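Local coordinates for protein glycoside Hydrolase (Bacteroides plebeius, PDB 5T3B) that probably hydrolyses glycosidic bonds in agarose-type marine galactans, as a family 50 glycoside hydrolase of a gut Bacteroidetes bacterium, at residues A30-Y33 and K38-Q41; E70-T75 and V472-D477. All blocks are in the same frame, centred on the assembly; numbering follows the deposited sequence. Where two conformers were deposited one is given.

Contact 1: A30-Y33 and K38-Q41; sequences AETY and KQYQ. With EDO (1,2-ethanediol), chain P.
Glu31 and Tyr40 face each other as an antiparallel hydrogen-bonded pair near the turn of a beta hairpin, whose short strand 31-32 folds back onto the start of strand 39-48. Glu31 N gives its hydrogen to Tyr40 O at 2.9 Å, and Tyr40 N returns the bond to Glu31 O at 2.8 Å. A third rung, Tyr33 N to Lys38 O at 2.9 Å, lies on the turn side. Between the rungs comes the non-hydrogen-bonded pair Thr32 and Gln39, its CA atoms 4.1 Å apart and its side chains pointing apart. The two segments run 130° apart end to end, so they are well short of strictly antiparallel.

The side-chain contact is built round Tyr40. Its CG sits between its own backbone N and carbonyl carbon (chi1 77°), which sends the ring the same way as the Glu31 side chain, and Glu31 CG rests beside CE1. Tyr33 meets the ring in a T-shaped stack: Tyr33 CD1 comes down over one face, near the rim, 3.7 Å from Tyr40 CE1, with the planes 72° apart. Arg61 adds a cation-pi contact to Tyr33 and also touches Tyr40. A leucine in place of Tyr40 would probably leave the edge of Tyr33 without a flat face to sit on and the water held by Glu31 without its phenolic partner.

Glu31 OE1 is engaged in a salt bridge with Lys59, while OE2 accepts from a water that lies in the plane of the Tyr40 ring, 2.6 Å from Tyr40 OH. The same phenol oxygen takes a hydrogen from a 1,2-ethanediol, probably left from crystallisation and also bonded to Ser367: EDO O2 to Tyr40 OH is 2.8 Å.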
loop_
_atom_site.group_PDB
_atom_site.type_symbol
_atom_site.label_atom_id
_atom_site.label_comp_id
_atom_site.label_asym_id
_atom_site.label_seq_id
_atom_site.Cartn_x
_atom_site.Cartn_y
_atom_site.Cartn_z
ATOM N N ALA A 30 -15.296 -11.070 -26.770
ATOM C CA ALA A 30 -13.917 -10.826 -26.459
ATOM C C ALA A 30 -13.423 -9.537 -27.063
ATOM O O ALA A 30 -13.690 -9.241 -28.228
ATOM C CB ALA A 30 -13.043 -11.993 -26.920
ATOM N N GLU A 31 -12.654 -8.787 -26.245
ATOM C CA GLU A 31 -11.997 -7.574 -26.684
ATOM C C GLU A 31 -10.622 -7.464 -25.976
ATOM O O GLU A 31 -10.384 -8.140 -24.989
ATOM C CB GLU A 31 -12.849 -6.351 -26.475
ATOM C CG GLU A 31 -13.142 -6.039 -25.051
ATOM C CD GLU A 31 -14.061 -4.814 -24.858
ATOM O OE1 GLU A 31 -15.291 -4.897 -25.019
ATOM O OE2 GLU A 31 -13.560 -3.722 -24.628
ATOM N N THR A 32 -9.753 -6.626 -26.494
ATOM C CA THR A 32 -8.435 -6.442 -25.932
ATOM C C THR A 32 -8.537 -5.484 -24.722
ATOM O O THR A 32 -9.115 -4.421 -24.799
ATOM C CB THR A 32 -7.464 -5.857 -26.970
ATOM O OG1 THR A 32 -7.452 -6.781 -28.059
ATOM C CG2 THR A 32 -6.110 -5.740 -26.356
ATOM N N TYR A 33 -7.993 -5.934 -23.594
ATOM C CA TYR A 33 -8.025 -5.060 -22.397
ATOM C C TYR A 33 -7.119 -3.832 -22.685
ATOM O O TYR A 33 -6.035 -3.981 -23.267
ATOM C CB TYR A 33 -7.592 -5.883 -21.207
ATOM C CG TYR A 33 -7.693 -5.093 -19.911
ATOM C CD1 TYR A 33 -8.888 -5.022 -19.212
ATOM C CD2 TYR A 33 -6.594 -4.439 -19.369
ATOM C CE1 TYR A 33 -8.976 -4.326 -18.020
ATOM C CE2 TYR A 33 -6.688 -3.727 -18.182
ATOM C CZ TYR A 33 -7.884 -3.676 -17.510
ATOM O OH TYR A 33 -8.005 -3.000 -16.279
ATOM N N LYS A 38 -3.588 -8.857 -23.912
ATOM C CA LYS A 38 -4.533 -9.938 -23.626
ATOM C C LYS A 38 -5.998 -9.519 -23.782
ATOM O O LYS A 38 -6.393 -8.406 -23.433
ATOM C CB LYS A 38 -4.330 -10.426 -22.218
ATOM C CG LYS A 38 -2.934 -10.903 -21.908
ATOM C CD LYS A 38 -2.480 -12.073 -22.789
ATOM C CE LYS A 38 -1.149 -12.559 -22.257
ATOM N NZ LYS A 38 -0.445 -13.560 -23.066
ATOM N N GLN A 39 -6.772 -10.465 -24.301
ATOM C CA GLN A 39 -8.163 -10.298 -24.449
ATOM C C GLN A 39 -8.964 -10.771 -23.242
ATOM O O GLN A 39 -8.473 -11.565 -22.436
ATOM C CB GLN A 39 -8.680 -10.963 -25.717
ATOM C CG GLN A 39 -8.135 -10.493 -27.037
ATOM C CD GLN A 39 -8.947 -11.267 -28.142
ATOM O OE1 GLN A 39 -8.963 -12.487 -28.162
ATOM N NE2 GLN A 39 -9.722 -10.551 -28.891
ATOM N N TYR A 40 -10.192 -10.255 -23.139
ATOM C CA TYR A 40 -11.115 -10.696 -22.089
ATOM C C TYR A 40 -12.506 -10.568 -22.582
ATOM O O TYR A 40 -12.753 -9.799 -23.522
ATOM C CB TYR A 40 -10.892 -9.905 -20.792
ATOM C CG TYR A 40 -11.445 -8.506 -20.744
ATOM C CD1 TYR A 40 -10.968 -7.499 -21.632
ATOM C CD2 TYR A 40 -12.437 -8.162 -19.835
ATOM C CE1 TYR A 40 -11.475 -6.195 -21.590
ATOM C CE2 TYR A 40 -12.933 -6.860 -19.787
ATOM C CZ TYR A 40 -12.473 -5.898 -20.665
ATOM O OH TYR A 40 -12.989 -4.610 -20.580
ATOM N N GLN A 41 -13.416 -11.288 -21.927
ATOM C CA GLN A 41 -14.839 -11.084 -22.180
ATOM C C GLN A 41 -15.442 -10.252 -21.056
ATOM O O GLN A 41 -15.464 -10.687 -19.921
ATOM C CB GLN A 41 -15.535 -12.401 -22.295
ATOM C CG GLN A 41 -15.075 -13.219 -23.450
ATOM C CD GLN A 41 -15.934 -14.431 -23.572
ATOM O OE1 GLN A 41 -15.586 -15.445 -23.026
ATOM N NE2 GLN A 41 -17.148 -14.287 -24.186
HETATM C C1 EDO P . -11.133 -1.119 -18.963
HETATM O O1 EDO P . -10.127 -0.627 -18.052
HETATM C C2 EDO P . -12.245 -1.746 -18.163
HETATM O O2 EDO P . -12.395 -3.222 -18.200
HETATM O O HOH W 1 -12.177 -2.978 -22.392
#

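Contact 2: E70-T75 and V472-D477; sequences EQQTKT and VYNLID
Asn474 and Gln72 make most of this small surface contact, laying their side-chain amides over one another with the planes only 13° apart. The two side chains run antiparallel alongside one another, and Gln72 OE1 comes to 3.3 Å from Asn474 CB. Gln72 reaches this far because it is extended beyond CG (chi2 -176°). A water spans the gap beside the stack: it accepts from Gln72 NE2 at 2.9 Å and donates to Asn474 O at 2.8 Å. Gln72 was modelled in two conformers, so the stack and the water bridge are described for one of them.

The contact sets the loop that leads from strand 56-60 into helix 76-82 against the first turn of the C-terminal helix 472-480. Val472 and Ile476 pack on strand 120-126 and, with Leu475, on Leu427 of helix 412-427, so the helix is seated on the body of the enzyme and offers Asn474 to the loop.

Thr73 adds a lesser touch, its side chain crossing that of Asn474 at a slant while also meeting Asn471, Glu78 and Tyr79. The loop is braced by its own bonds: Gln71 NE2 donates to Thr73 O at 2.9 Å, nearly straight at 169°, and Lys74 NZ reaches Gln72 O at 2.9 Å from above the carbonyl plane.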
loop_
_atom_site.group_PDB
_atom_site.type_symbol
_atom_site.label_atom_id
_atom_site.label_comp_id
_atom_site.label_asym_id
_atom_site.label_seq_id
_atom_site.Cartn_x
_atom_site.Cartn_y
_atom_site.Cartn_z
ATOM N N GLU A 70 -6.843 -20.339 -17.912
ATOM C CA GLU A 70 -7.816 -21.087 -17.109
ATOM C C GLU A 70 -7.227 -21.250 -15.709
ATOM O O GLU A 70 -6.085 -21.526 -15.552
ATOM C CB GLU A 70 -8.150 -22.454 -17.723
ATOM C CG GLU A 70 -8.847 -22.304 -19.092
ATOM C CD GLU A 70 -10.238 -21.571 -19.051
ATOM O OE1 GLU A 70 -11.030 -21.671 -18.029
ATOM O OE2 GLU A 70 -10.549 -20.859 -20.057
ATOM N N GLN A 71 -8.059 -21.076 -14.698
ATOM C CA GLN A 71 -7.571 -21.094 -13.308
ATOM C C GLN A 71 -6.806 -22.388 -13.047
ATOM O O GLN A 71 -7.317 -23.469 -13.234
ATOM C CB GLN A 71 -8.704 -20.883 -12.349
ATOM C CG GLN A 71 -8.277 -20.851 -10.919
ATOM C CD GLN A 71 -9.328 -20.388 -9.958
ATOM O OE1 GLN A 71 -10.254 -19.649 -10.290
ATOM N NE2 GLN A 71 -9.129 -20.785 -8.701
ATOM N N GLN A 72 -5.575 -22.235 -12.574
ATOM C CA GLN A 72 -4.674 -23.351 -12.450
ATOM C C GLN A 72 -4.734 -24.000 -11.079
ATOM O O GLN A 72 -4.895 -25.221 -10.988
ATOM C CB GLN A 72 -3.270 -22.952 -12.839
ATOM C CG GLN A 72 -3.176 -22.540 -14.300
ATOM C CD GLN A 72 -1.763 -22.242 -14.718
ATOM O OE1 GLN A 72 -0.830 -22.560 -14.003
ATOM N NE2 GLN A 72 -1.605 -21.626 -15.884
ATOM N N THR A 73 -4.636 -23.185 -10.009
ATOM C CA THR A 73 -4.717 -23.652 -8.667
ATOM C C THR A 73 -6.164 -23.450 -8.246
ATOM O O THR A 73 -6.691 -22.323 -8.258
ATOM C CB THR A 73 -3.787 -22.854 -7.733
ATOM O OG1 THR A 73 -2.451 -23.080 -8.185
ATOM C CG2 THR A 73 -3.982 -23.268 -6.240
ATOM N N LYS A 74 -6.806 -24.556 -7.849
ATOM C CA LYS A 74 -8.262 -24.619 -7.699
ATOM C C LYS A 74 -8.755 -24.894 -6.279
ATOM O O LYS A 74 -9.963 -24.814 -6.038
ATOM C CB LYS A 74 -8.807 -25.626 -8.701
ATOM C CG LYS A 74 -8.411 -25.433 -10.193
ATOM C CD LYS A 74 -8.921 -26.598 -11.064
ATOM C CE LYS A 74 -8.360 -26.702 -12.492
ATOM N NZ LYS A 74 -6.855 -26.702 -12.606
ATOM N N THR A 75 -7.852 -25.250 -5.364
ATOM C CA THR A 75 -8.242 -25.542 -3.975
ATOM C C THR A 75 -7.214 -24.951 -3.031
ATOM O O THR A 75 -6.005 -24.749 -3.397
ATOM C CB THR A 75 -8.317 -27.033 -3.716
ATOM O OG1 THR A 75 -6.998 -27.618 -3.748
ATOM C CG2 THR A 75 -9.258 -27.733 -4.720
ATOM N N VAL A 472 -1.492 -15.903 -8.378
ATOM C CA VAL A 472 -0.705 -14.785 -8.820
ATOM C C VAL A 472 0.547 -15.184 -9.606
ATOM O O VAL A 472 0.935 -14.508 -10.570
ATOM C CB VAL A 472 -0.349 -13.774 -7.709
ATOM C CG1 VAL A 472 -1.586 -13.080 -7.195
ATOM C CG2 VAL A 472 0.429 -14.448 -6.566
ATOM N N TYR A 473 1.221 -16.237 -9.154
ATOM C CA TYR A 473 2.483 -16.590 -9.785
ATOM C C TYR A 473 2.272 -17.098 -11.227
ATOM O O TYR A 473 3.008 -16.756 -12.139
ATOM C CB TYR A 473 3.252 -17.603 -8.924
ATOM C CG TYR A 473 3.552 -17.099 -7.533
ATOM C CD1 TYR A 473 4.503 -16.112 -7.316
ATOM C CD2 TYR A 473 2.833 -17.515 -6.437
ATOM C CE1 TYR A 473 4.804 -15.644 -6.039
ATOM C CE2 TYR A 473 3.080 -17.046 -5.172
ATOM C CZ TYR A 473 4.053 -16.074 -4.956
ATOM O OH TYR A 473 4.369 -15.569 -3.732
ATOM N N ASN A 474 1.231 -17.919 -11.411
ATOM C CA ASN A 474 0.966 -18.411 -12.767
ATOM C C ASN A 474 0.251 -17.372 -13.661
ATOM O O ASN A 474 0.427 -17.370 -14.875
ATOM C CB ASN A 474 0.334 -19.765 -12.762
ATOM C CG ASN A 474 -1.086 -19.782 -12.237
ATOM O OD1 ASN A 474 -2.005 -19.236 -12.885
ATOM N ND2 ASN A 474 -1.279 -20.353 -11.082
ATOM N N LEU A 475 -0.463 -16.426 -13.037
ATOM C CA LEU A 475 -0.989 -15.307 -13.772
ATOM C C LEU A 475 0.147 -14.412 -14.309
ATOM O O LEU A 475 0.071 -13.897 -15.427
ATOM C CB LEU A 475 -1.970 -14.511 -12.928
ATOM C CG LEU A 475 -3.359 -15.132 -12.901
ATOM C CD1 LEU A 475 -4.149 -14.591 -11.702
ATOM C CD2 LEU A 475 -4.110 -14.913 -14.217
ATOM N N ILE A 476 1.113 -14.154 -13.457
ATOM C CA ILE A 476 2.295 -13.407 -13.873
ATOM C C ILE A 476 2.948 -14.099 -15.071
ATOM O O ILE A 476 3.386 -13.437 -15.998
ATOM C CB ILE A 476 3.221 -13.138 -12.680
ATOM C CG1 ILE A 476 2.577 -12.043 -11.833
ATOM C CG2 ILE A 476 4.637 -12.774 -13.152
ATOM C CD1 ILE A 476 3.200 -11.943 -10.465
ATOM N N ASP A 477 3.090 -15.404 -14.990
ATOM C CA ASP A 477 3.692 -16.146 -16.117
ATOM C C ASP A 477 2.873 -15.898 -17.389
ATOM O O ASP A 477 3.437 -15.697 -18.476
ATOM C CB ASP A 477 3.777 -17.634 -15.850
ATOM C CG ASP A 477 4.810 -17.996 -14.833
ATOM O OD1 ASP A 477 5.776 -17.255 -14.616
ATOM O OD2 ASP A 477 4.617 -19.067 -14.213
HETATM O O HOH W 2 0.340 -19.542 -16.617
#

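How the contacts relate
Contact 1 comes first along the chain and closes at once, with only the four residues of the hairpin turn between its segments. Strand 39-48 then leads on to strand 56-60 and the loop at 70-75, where contact 2 opens; it closes only after 396 further residues, in the last helix of the chain. The two are thus in series, neither nesting nor crossing. Their centres are 18 Å apart, the nearest atoms about 6 Å, and they do not touch, yet contact 1 reaches toward the elements of contact 2: Gln39 and Gln41 bond by backbone to Val67 and Tyr65, just ahead of 70-75, and Lys38 makes a cation-pi contact with Tyr478 of helix 472-480.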